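Putative isochorismatase (Burkholderia xenovorans, PDB 3OQP) is probably a hydrolase of the isochorismatase family, related to the nicotinamidases, though its natural substrate is not established. Local coordinates at residues F57-A60 against G61-L64. Residues are numbered along the deposited sequence; the frame is centred on the assembly and turned at random.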
# COMPACT_ATOMS: atom_id res chain seq x y z
N PHE A 57 3.47 -19.37 0.88
CA PHE A 57 4.02 -20.36 -0.00
C PHE A 57 3.80 -20.03 -1.47
O PHE A 57 2.76 -19.53 -1.86
CB PHE A 57 3.33 -21.69 0.26
CG PHE A 57 3.71 -22.32 1.56
CD1 PHE A 57 4.99 -22.85 1.76
CD2 PHE A 57 2.77 -22.51 2.55
CE1 PHE A 57 5.32 -23.48 2.95
CE2 PHE A 57 3.11 -23.16 3.75
CZ PHE A 57 4.38 -23.62 3.93
N ALA A 58 4.80 -20.42 -2.27
CA ALA A 58 4.71 -20.49 -3.72
C ALA A 58 4.87 -21.99 -4.05
O ALA A 58 5.30 -22.80 -3.21
CB ALA A 58 5.81 -19.73 -4.38
N PRO A 59 4.52 -22.37 -5.30
CA PRO A 59 4.68 -23.79 -5.67
C PRO A 59 6.10 -24.35 -5.50
O PRO A 59 7.09 -23.59 -5.58
CB PRO A 59 4.27 -23.81 -7.15
CG PRO A 59 3.22 -22.70 -7.23
CD PRO A 59 3.82 -21.59 -6.33
N ALA A 60 6.20 -25.68 -5.30
CA ALA A 60 7.49 -26.37 -5.29
C ALA A 60 8.26 -26.02 -6.56
O ALA A 60 7.66 -25.85 -7.63
CB ALA A 60 7.29 -27.88 -5.18
N GLY A 61 9.57 -25.86 -6.45
CA GLY A 61 10.40 -25.41 -7.60
C GLY A 61 10.47 -23.91 -7.91
O GLY A 61 11.30 -23.46 -8.76
N SER A 62 9.61 -23.12 -7.25
CA SER A 62 9.57 -21.67 -7.45
C SER A 62 10.90 -21.11 -6.97
O SER A 62 11.56 -21.73 -6.13
CB SER A 62 8.41 -21.01 -6.66
OG SER A 62 7.14 -21.54 -7.09
N PRO A 63 11.30 -19.96 -7.47
CA PRO A 63 12.59 -19.48 -7.01
C PRO A 63 12.63 -18.99 -5.56
O PRO A 63 13.71 -19.00 -4.95
CB PRO A 63 12.91 -18.35 -7.99
CG PRO A 63 12.05 -18.63 -9.16
CD PRO A 63 10.83 -19.20 -8.64
N LEU A 64 11.45 -18.62 -5.03
CA LEU A 64 11.32 -18.10 -3.67
C LEU A 64 10.10 -18.69 -2.99
O LEU A 64 9.06 -18.89 -3.61
CB LEU A 64 11.20 -16.57 -3.67
CG LEU A 64 12.34 -15.69 -4.25
CD1 LEU A 64 11.85 -14.24 -4.35
CD2 LEU A 64 13.62 -15.73 -3.44
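From Pro59 to Ser62 the chain reverses in a type II beta turn, closed by Ser62 N donating to Pro59 O over 3.1 Å with an N-H...O angle of 151°. Ala60 and Gly61 occupy the two corners. Gly61 has a positive phi, the conformation that makes glycine the favoured residue at the second corner of this turn type.

The turn also illustrates how a serine can double the closing bond. With OG anti to its own carbonyl carbon (chi1 -60°), the hydroxyl lies beside the backbone N of Ser62 and faces the same acceptor: OG donates to Pro59 O at a short 2.5 Å. Amide and hydroxyl come from the same face of the Pro59 carbonyl, the hydroxyl tilted 27° from its plane. The remaining contacts set carbons against oxygens and are few. Ser62 OG rests near the Pro59 ring, 3.4 Å from its CD, while the methyl of Ala58 points across the chain reversal and touches two oxygens, its CB 3.5 Å from Ser62 OG and 3.4 Å from Leu64 O.

This turn lies at the surface, in the loop that leaves strand 51-56 of the central parallel sheet and leads to helix 76-79. Phe57 is backbone hydrogen-bonded with Lys89, in the neighbouring strand 85-89, and Ala58 with Phe65 and Arg67, farther along the same loop; Pro63 and Leu64 pack on Tyr198 of the second subunit, placing the loop at the dimer contact. Chemically, two donors from one residue converge on a single carbonyl oxygen, tying both backbone and side chain of Ser62 to Pro59, which should restrict rotation of the hydroxyl group and resist opening of the turn.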